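Transcription elongation factor SPT6 (Candida glabrata, PDB 3PJP) binds the phosphorylated C-terminal repeat domain of RNA polymerase II through its tandem SH2 domain and probably acts as a histone H3-H4 chaperone during transcription elongation. Local coordinates at residues Asn140-Lys152 with Lys158-Gly170. Sequence-based numbering, arbitrary orientation.
Sequences NYENPGWFYLIFK and KLYIWNVKLTHTG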
ATOM      1  N   ASN A 140       3.786   4.107  -6.977  1.00 15.66           N
ATOM      2  CA  ASN A 140       4.294   3.087  -7.886  1.00 15.39           C
ATOM      3  C   ASN A 140       3.110   2.519  -8.653  1.00 18.15           C
ATOM      4  O   ASN A 140       2.352   1.702  -8.136  1.00 17.69           O
ATOM      5  CB  ASN A 140       5.013   1.984  -7.100  1.00 19.85           C
ATOM      6  CG  ASN A 140       5.749   0.989  -8.004  1.00 17.38           C
ATOM      7  OD1 ASN A 140       5.309   0.691  -9.125  1.00 18.79           O
ATOM      8  ND2 ASN A 140       6.873   0.473  -7.519  1.00 18.43           N
ATOM      9  N   TYR A 141       2.957   2.949  -9.898  1.00 19.34           N
ATOM     10  CA  TYR A 141       1.755   2.605 -10.639  1.00 17.32           C
ATOM     11  C   TYR A 141       1.776   1.187 -11.191  1.00 17.98           C
ATOM     12  O   TYR A 141       0.738   0.644 -11.565  1.00 25.66           O
ATOM     13  CB  TYR A 141       1.489   3.627 -11.747  1.00 19.80           C
ATOM     14  CG  TYR A 141       1.131   5.001 -11.224  1.00 25.04           C
ATOM     15  CD1 TYR A 141       2.094   5.993 -11.102  1.00 28.07           C
ATOM     16  CD2 TYR A 141      -0.168   5.300 -10.833  1.00 34.36           C
ATOM     17  CE1 TYR A 141       1.774   7.247 -10.614  1.00 33.83           C
ATOM     18  CE2 TYR A 141      -0.500   6.551 -10.342  1.00 36.21           C
ATOM     19  CZ  TYR A 141       0.474   7.521 -10.234  1.00 39.89           C
ATOM     20  OH  TYR A 141       0.154   8.772  -9.745  1.00 42.45           O
ATOM     21  N   GLU A 142       2.950   0.574 -11.246  1.00 21.76           N
ATOM     22  CA  GLU A 142       3.048  -0.778 -11.782  1.00 26.02           C
ATOM     23  C   GLU A 142       2.989  -1.851 -10.703  1.00 26.45           C
ATOM     24  O   GLU A 142       2.818  -3.032 -10.999  1.00 26.32           O
ATOM     25  CB  GLU A 142       4.313  -0.928 -12.630  1.00 28.91           C
ATOM     26  CG  GLU A 142       4.272  -0.126 -13.935  1.00 39.75           C
ATOM     27  CD  GLU A 142       4.483   1.360 -13.710  1.00 42.59           C
ATOM     28  OE1 GLU A 142       3.955   2.175 -14.501  1.00 41.00           O
ATOM     29  OE2 GLU A 142       5.190   1.710 -12.742  1.00 38.00           O
ATOM     30  N   ASN A 143       3.134  -1.440  -9.449  1.00 21.69           N
ATOM     31  CA  ASN A 143       3.069  -2.374  -8.341  1.00 20.28           C
ATOM     32  C   ASN A 143       2.154  -1.779  -7.292  1.00 20.62           C
ATOM     33  O   ASN A 143       2.623  -1.144  -6.351  1.00 17.80           O
ATOM     34  CB  ASN A 143       4.460  -2.611  -7.758  1.00 20.82           C
ATOM     35  CG  ASN A 143       5.441  -3.094  -8.801  1.00 27.86           C
ATOM     36  OD1 ASN A 143       5.687  -4.290  -8.932  1.00 28.48           O
ATOM     37  ND2 ASN A 143       5.973  -2.165  -9.577  1.00 26.52           N
ATOM     38  N   PRO A 144       0.834  -1.948  -7.472  1.00 19.56           N
ATOM     39  CA  PRO A 144      -0.139  -1.254  -6.626  1.00 17.12           C
ATOM     40  C   PRO A 144       0.075  -1.485  -5.140  1.00 20.80           C
ATOM     41  O   PRO A 144       0.214  -2.618  -4.675  1.00 24.56           O
ATOM     42  CB  PRO A 144      -1.478  -1.867  -7.055  1.00 24.64           C
ATOM     43  CG  PRO A 144      -1.253  -2.301  -8.458  1.00 28.13           C
ATOM     44  CD  PRO A 144       0.176  -2.777  -8.498  1.00 27.90           C
ATOM     45  N   GLY A 145       0.099  -0.390  -4.402  1.00 16.57           N
ATOM     46  CA  GLY A 145       0.324  -0.443  -2.975  1.00 14.46           C
ATOM     47  C   GLY A 145       1.728  -0.051  -2.581  1.00 17.83           C
ATOM     48  O   GLY A 145       2.004   0.085  -1.402  1.00 18.09           O
ATOM     49  N   TRP A 146       2.608   0.126  -3.564  1.00 16.51           N
ATOM     50  CA  TRP A 146       3.975   0.586  -3.290  1.00 13.36           C
ATOM     51  C   TRP A 146       4.091   2.065  -3.616  1.00 14.26           C
ATOM     52  O   TRP A 146       3.326   2.599  -4.417  1.00 17.41           O
ATOM     53  CB  TRP A 146       5.013  -0.195  -4.102  1.00 12.92           C
ATOM     54  CG  TRP A 146       5.264  -1.596  -3.619  1.00 12.76           C
ATOM     55  CD1 TRP A 146       4.563  -2.716  -3.950  1.00 12.49           C
ATOM     56  CD2 TRP A 146       6.301  -2.017  -2.739  1.00 13.40           C
ATOM     57  NE1 TRP A 146       5.097  -3.815  -3.323  1.00 15.99           N
ATOM     58  CE2 TRP A 146       6.172  -3.410  -2.577  1.00 13.44           C
ATOM     59  CE3 TRP A 146       7.332  -1.352  -2.071  1.00 12.62           C
ATOM     60  CZ2 TRP A 146       7.031  -4.147  -1.765  1.00 15.08           C
ATOM     61  CZ3 TRP A 146       8.176  -2.085  -1.255  1.00 17.33           C
ATOM     62  CH2 TRP A 146       8.017  -3.467  -1.107  1.00 14.98           C
ATOM     63  N   PHE A 147       5.063   2.706  -2.972  1.00 14.10           N
ATOM     64  CA  PHE A 147       5.425   4.080  -3.227  1.00 13.99           C
ATOM     65  C   PHE A 147       6.918   4.104  -3.552  1.00 15.98           C
ATOM     66  O   PHE A 147       7.693   3.254  -3.073  1.00 13.20           O
ATOM     67  CB  PHE A 147       5.195   4.937  -1.984  1.00 16.83           C
ATOM     68  CG  PHE A 147       3.750   5.124  -1.640  1.00 23.94           C
ATOM     69  CD1 PHE A 147       3.072   6.257  -2.057  1.00 22.76           C
ATOM     70  CD2 PHE A 147       3.077   4.173  -0.901  1.00 33.71           C
ATOM     71  CE1 PHE A 147       1.733   6.439  -1.743  1.00 23.81           C
ATOM     72  CE2 PHE A 147       1.737   4.347  -0.581  1.00 35.11           C
ATOM     73  CZ  PHE A 147       1.070   5.483  -1.008  1.00 22.33           C
ATOM     74  N   TYR A 148       7.323   5.078  -4.356  1.00 13.55           N
ATOM     75  CA  TYR A 148       8.742   5.383  -4.468  1.00 15.31           C
ATOM     76  C   TYR A 148       9.131   6.423  -3.429  1.00 16.60           C
ATOM     77  O   TYR A 148       8.330   7.289  -3.073  1.00 18.49           O
ATOM     78  CB  TYR A 148       9.097   5.925  -5.849  1.00 15.66           C
ATOM     79  CG  TYR A 148       8.742   5.025  -6.990  1.00 16.94           C
ATOM     80  CD1 TYR A 148       9.395   3.814  -7.180  1.00 17.13           C
ATOM     81  CD2 TYR A 148       7.758   5.396  -7.894  1.00 17.52           C
ATOM     82  CE1 TYR A 148       9.068   2.993  -8.250  1.00 20.25           C
ATOM     83  CE2 TYR A 148       7.420   4.587  -8.956  1.00 21.32           C
ATOM     84  CZ  TYR A 148       8.075   3.388  -9.136  1.00 22.81           C
ATOM     85  OH  TYR A 148       7.723   2.599 -10.216  1.00 22.12           O
ATOM     86  N   LEU A 149      10.356   6.311  -2.930  1.00 13.29           N
ATOM     87  CA  LEU A 149      10.983   7.341  -2.122  1.00 14.72           C
ATOM     88  C   LEU A 149      12.237   7.738  -2.886  1.00 14.80           C
ATOM     89  O   LEU A 149      13.197   6.979  -2.941  1.00 16.48           O
ATOM     90  CB  LEU A 149      11.345   6.785  -0.746  1.00 17.23           C
ATOM     91  CG  LEU A 149      12.282   7.551   0.196  1.00 19.69           C
ATOM     92  CD1 LEU A 149      12.002   9.049   0.238  1.00 22.97           C
ATOM     93  CD2 LEU A 149      12.169   6.959   1.589  1.00 23.06           C
ATOM     94  N   ILE A 150      12.198   8.912  -3.504  1.00 12.94           N
ATOM     95  CA  ILE A 150      13.252   9.346  -4.423  1.00 12.08           C
ATOM     96  C   ILE A 150      13.940  10.550  -3.789  1.00 15.22           C
ATOM     97  O   ILE A 150      13.274  11.489  -3.345  1.00 16.85           O
ATOM     98  CB  ILE A 150      12.669   9.730  -5.787  1.00 14.11           C
ATOM     99  CG1 ILE A 150      11.698   8.642  -6.271  1.00 20.37           C
ATOM    100  CG2 ILE A 150      13.788   9.981  -6.811  1.00 14.99           C
ATOM    101  CD1 ILE A 150      11.053   8.928  -7.607  1.00 23.42           C
ATOM    102  N   PHE A 151      15.267  10.507  -3.725  1.00 13.85           N
ATOM    103  CA  PHE A 151      16.028  11.490  -2.948  1.00 16.18           C
ATOM    104  C   PHE A 151      17.432  11.739  -3.492  1.00 17.31           C
ATOM    105  O   PHE A 151      17.998  10.918  -4.209  1.00 16.94           O
ATOM    106  CB  PHE A 151      16.101  11.087  -1.460  1.00 17.87           C
ATOM    107  CG  PHE A 151      16.801   9.775  -1.203  1.00 16.68           C
ATOM    108  CD1 PHE A 151      18.125   9.750  -0.814  1.00 20.39           C
ATOM    109  CD2 PHE A 151      16.130   8.570  -1.330  1.00 21.38           C
ATOM    110  CE1 PHE A 151      18.775   8.550  -0.564  1.00 18.24           C
ATOM    111  CE2 PHE A 151      16.779   7.358  -1.071  1.00 18.96           C
ATOM    112  CZ  PHE A 151      18.112   7.359  -0.686  1.00 18.05           C
ATOM    113  N   LYS A 152      17.981  12.888  -3.121  1.00 18.23           N
ATOM    114  CA  LYS A 152      19.320  13.278  -3.526  1.00 20.14           C
ATOM    115  C   LYS A 152      19.859  14.207  -2.448  1.00 22.04           C
ATOM    116  O   LYS A 152      19.209  15.194  -2.085  1.00 23.20           O
ATOM    117  CB  LYS A 152      19.249  13.985  -4.880  1.00 17.99           C
ATOM    118  CG  LYS A 152      20.577  14.266  -5.543  1.00 23.73           C
ATOM    119  CD  LYS A 152      20.344  14.927  -6.903  1.00 22.92           C
ATOM    120  CE  LYS A 152      21.652  15.277  -7.605  1.00 28.01           C
ATOM    121  NZ  LYS A 152      22.234  14.072  -8.233  1.00 29.51           N
ATOM    122  N   LYS A 158      24.630  10.985  -5.736  1.00 25.30           N
ATOM    123  CA  LYS A 158      23.692  10.341  -6.638  1.00 23.65           C
ATOM    124  C   LYS A 158      22.240  10.522  -6.194  1.00 19.62           C
ATOM    125  O   LYS A 158      21.960  10.707  -5.009  1.00 23.27           O
ATOM    126  CB  LYS A 158      24.013   8.847  -6.757  1.00 24.15           C
ATOM    127  CG  LYS A 158      25.226   8.537  -7.623  1.00 30.11           C
ATOM    128  CD  LYS A 158      25.372   7.040  -7.857  1.00 37.18           C
ATOM    129  CE  LYS A 158      26.504   6.758  -8.840  1.00 40.88           C
ATOM    130  NZ  LYS A 158      26.711   5.301  -9.074  1.00 38.53           N
ATOM    131  N   LEU A 159      21.333  10.482  -7.162  1.00 19.35           N
ATOM    132  CA  LEU A 159      19.908  10.301  -6.884  1.00 21.10           C
ATOM    133  C   LEU A 159      19.654   8.819  -6.631  1.00 18.34           C
ATOM    134  O   LEU A 159      20.173   7.961  -7.345  1.00 20.22           O
ATOM    135  CB  LEU A 159      19.064  10.799  -8.057  1.00 20.89           C
ATOM    136  CG  LEU A 159      17.545  10.599  -7.979  1.00 22.52           C
ATOM    137  CD1 LEU A 159      16.813  11.718  -8.705  1.00 22.37           C
ATOM    138  CD2 LEU A 159      17.130   9.236  -8.525  1.00 17.04           C
ATOM    139  N   TYR A 160      18.861   8.520  -5.605  1.00 16.93           N
ATOM    140  CA  TYR A 160      18.528   7.144  -5.272  1.00 17.14           C
ATOM    141  C   TYR A 160      17.026   6.952  -5.222  1.00 15.15           C
ATOM    142  O   TYR A 160      16.274   7.898  -4.997  1.00 14.89           O
ATOM    143  CB  TYR A 160      19.103   6.752  -3.919  1.00 17.20           C
ATOM    144  CG  TYR A 160      20.617   6.740  -3.873  1.00 16.22           C
ATOM    145  CD1 TYR A 160      21.334   5.643  -4.334  1.00 18.38           C
ATOM    146  CD2 TYR A 160      21.320   7.817  -3.351  1.00 21.01           C
ATOM    147  CE1 TYR A 160      22.725   5.624  -4.282  1.00 19.88           C
ATOM    148  CE2 TYR A 160      22.709   7.809  -3.287  1.00 19.29           C
ATOM    149  CZ  TYR A 160      23.400   6.708  -3.760  1.00 22.02           C
ATOM    150  OH  TYR A 160      24.776   6.696  -3.705  1.00 23.69           O
ATOM    151  N   ILE A 161      16.606   5.714  -5.424  1.00 15.18           N
ATOM    152  CA  ILE A 161      15.205   5.363  -5.334  1.00 14.23           C
ATOM    153  C   ILE A 161      15.067   4.223  -4.361  1.00 11.10           C
ATOM    154  O   ILE A 161      15.579   3.124  -4.592  1.00 13.74           O
ATOM    155  CB  ILE A 161      14.609   4.968  -6.713  1.00 15.99           C
ATOM    156  CG1 ILE A 161      14.700   6.150  -7.683  1.00 18.88           C
ATOM    157  CG2 ILE A 161      13.159   4.501  -6.557  1.00 18.59           C
ATOM    158  CD1 ILE A 161      14.102   5.887  -9.042  1.00 23.27           C
ATOM    159  N   TRP A 162      14.379   4.492  -3.254  1.00 16.46           N
ATOM    160  CA  TRP A 162      14.006   3.446  -2.314  1.00 18.75           C
ATOM    161  C   TRP A 162      12.521   3.122  -2.464  1.00 16.75           C
ATOM    162  O   TRP A 162      11.796   3.803  -3.188  1.00 15.44           O
ATOM    163  CB  TRP A 162      14.326   3.862  -0.883  1.00 14.13           C
ATOM    164  CG  TRP A 162      15.800   3.842  -0.578  1.00 13.54           C
ATOM    165  CD1 TRP A 162      16.822   3.523  -1.443  1.00 14.94           C
ATOM    166  CD2 TRP A 162      16.422   4.198   0.661  1.00 17.12           C
ATOM    167  NE1 TRP A 162      18.027   3.643  -0.799  1.00 18.45           N
ATOM    168  CE2 TRP A 162      17.810   4.051   0.491  1.00 17.89           C
ATOM    169  CE3 TRP A 162      15.933   4.606   1.908  1.00 19.25           C
ATOM    170  CZ2 TRP A 162      18.724   4.312   1.525  1.00 17.45           C
ATOM    171  CZ3 TRP A 162      16.832   4.861   2.930  1.00 17.94           C
ATOM    172  CH2 TRP A 162      18.215   4.711   2.735  1.00 21.33           C
ATOM    173  N   ASN A 163      12.062   2.082  -1.773  1.00 12.93           N
ATOM    174  CA  ASN A 163      10.717   1.571  -2.009  1.00 13.55           C
ATOM    175  C   ASN A 163       9.977   1.441  -0.692  1.00 14.60           C
ATOM    176  O   ASN A 163      10.532   0.942   0.277  1.00 15.99           O
ATOM    177  CB  ASN A 163      10.782   0.219  -2.705  1.00 15.01           C
ATOM    178  CG  ASN A 163      11.432   0.311  -4.081  1.00 16.02           C
ATOM    179  OD1 ASN A 163      10.796   0.721  -5.052  1.00 18.99           O
ATOM    180  ND2 ASN A 163      12.708  -0.043  -4.160  1.00 17.63           N
ATOM    181  N   VAL A 164       8.723   1.886  -0.681  1.00 10.94           N
ATOM    182  CA  VAL A 164       7.928   1.900   0.542  1.00 12.53           C
ATOM    183  C   VAL A 164       6.638   1.138   0.268  1.00 13.55           C
ATOM    184  O   VAL A 164       5.954   1.414  -0.716  1.00 16.19           O
ATOM    185  CB  VAL A 164       7.580   3.339   0.962  1.00 12.18           C
ATOM    186  CG1 VAL A 164       6.625   3.333   2.152  1.00 14.78           C
ATOM    187  CG2 VAL A 164       8.839   4.123   1.323  1.00 13.94           C
ATOM    188  N   LYS A 165       6.307   0.165   1.122  1.00 12.97           N
ATOM    189  CA  LYS A 165       5.086  -0.627   0.929  1.00 12.03           C
ATOM    190  C   LYS A 165       4.011  -0.193   1.919  1.00 12.45           C
ATOM    191  O   LYS A 165       4.249  -0.115   3.127  1.00 15.01           O
ATOM    192  CB  LYS A 165       5.383  -2.125   1.078  1.00 13.75           C
ATOM    193  CG  LYS A 165       4.128  -3.031   1.097  1.00 20.88           C
ATOM    194  CD  LYS A 165       3.681  -3.443  -0.279  1.00 26.70           C
ATOM    195  CE  LYS A 165       2.627  -4.553  -0.183  1.00 40.09           C
ATOM    196  NZ  LYS A 165       2.126  -4.984  -1.516  1.00 53.10           N
ATOM    197  N   LEU A 166       2.832   0.111   1.389  1.00 12.92           N
ATOM    198  CA  LEU A 166       1.683   0.444   2.231  1.00 11.90           C
ATOM    199  C   LEU A 166       1.190  -0.833   2.886  1.00 13.00           C
ATOM    200  O   LEU A 166       0.876  -1.800   2.195  1.00 17.72           O
ATOM    201  CB  LEU A 166       0.567   1.019   1.349  1.00 12.38           C
ATOM    202  CG  LEU A 166      -0.754   1.294   2.072  1.00 15.85           C
ATOM    203  CD1 LEU A 166      -0.567   2.392   3.098  1.00 23.20           C
ATOM    204  CD2 LEU A 166      -1.866   1.673   1.064  1.00 17.15           C
ATOM    205  N   THR A 167       1.131  -0.853   4.216  1.00 16.34           N
ATOM    206  CA  THR A 167       0.506  -1.978   4.916  1.00 16.47           C
ATOM    207  C   THR A 167      -0.657  -1.483   5.763  1.00 16.92           C
ATOM    208  O   THR A 167      -0.924  -0.286   5.832  1.00 16.99           O
ATOM    209  CB  THR A 167       1.491  -2.733   5.822  1.00 21.94           C
ATOM    210  OG1 THR A 167       1.726  -1.961   7.005  1.00 18.60           O
ATOM    211  CG2 THR A 167       2.814  -3.004   5.087  1.00 21.56           C
ATOM    212  N   HIS A 168      -1.369  -2.407   6.397  1.00 19.40           N
ATOM    213  CA  HIS A 168      -2.480  -2.005   7.250  1.00 20.97           C
ATOM    214  C   HIS A 168      -2.021  -1.391   8.572  1.00 23.25           C
ATOM    215  O   HIS A 168      -2.820  -0.800   9.293  1.00 24.31           O
ATOM    216  CB  HIS A 168      -3.459  -3.166   7.488  1.00 20.79           C
ATOM    217  CG  HIS A 168      -2.910  -4.282   8.329  1.00 19.76           C
ATOM    218  ND1 HIS A 168      -2.033  -5.226   7.842  1.00 27.04           N
ATOM    219  CD2 HIS A 168      -3.154  -4.628   9.616  1.00 21.46           C
ATOM    220  CE1 HIS A 168      -1.744  -6.094   8.796  1.00 29.66           C
ATOM    221  NE2 HIS A 168      -2.417  -5.756   9.881  1.00 22.64           N
ATOM    222  N   THR A 169      -0.729  -1.507   8.874  1.00 26.59           N
ATOM    223  CA  THR A 169      -0.193  -0.955  10.117  1.00 28.35           C
ATOM    224  C   THR A 169       0.702   0.258   9.885  1.00 23.31           C
ATOM    225  O   THR A 169       1.038   0.967  10.827  1.00 23.68           O
ATOM    226  CB  THR A 169       0.571  -2.011  10.948  1.00 18.56           C
ATOM    227  OG1 THR A 169       1.694  -2.505  10.211  1.00 24.33           O
ATOM    228  CG2 THR A 169      -0.350  -3.177  11.310  1.00 31.43           C
ATOM    229  N   GLY A 170       1.076   0.516   8.634  1.00 18.02           N
ATOM    230  CA  GLY A 170       1.930   1.659   8.370  1.00 17.45           C
ATOM    231  C   GLY A 170       2.650   1.541   7.045  1.00 20.03           C
ATOM    232  O   GLY A 170       2.148   0.915   6.110  1.00 19.88           O
TER
HETATM  233  O   HOH W   1       8.064   1.061  -4.934  1.00 15.28           O
HETATM  234  O   HOH W   2       0.274  -2.340  -0.316  1.00 22.84           O
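Phe147 pairs with Val164, Leu149 with Trp162 and Phe151 with Tyr160, each through two backbone hydrogen bonds. Leu166 N to Gly145 O adds a seventh bond of 2.9 Å.

Aromatic contacts gather at Phe151. Its chi1 of 62° sets CG between the backbone N and the carbonyl carbon and swings the ring across the neighbouring strand. There its edge meets the face of Trp162 in a T-shaped stack, planes at 76°, with Phe151 CZ 3.5 Å from Trp162 CE2. Tyr160 CB lies over a face of the Phe151 ring. At the other end, the Lys165 chain bends at chi2 (87°) and lies across the Trp146 indole. Lys165 CB sits 3.5 Å from the centroid of the Trp146 six-membered ring, a CH-pi contact, and CD covers the same face.

Apolar contacts divide between the two sheet faces. Ile150 CG2 meets Leu159 CD2 at 3.8 Å on the side of helix 115-128. Phe147 and Leu166 pack toward helix 86-105, which precedes this fold in the chain.

One water links Asn140 ND2, Phe147 O and Asn163 OD1.

The two strands form an antiparallel hairpin in the central sheet of the second SH2 fold of the tandem, with helix 115-128 on the Ile150 face and Phe188 of helix 181-191 against Phe151 on the other.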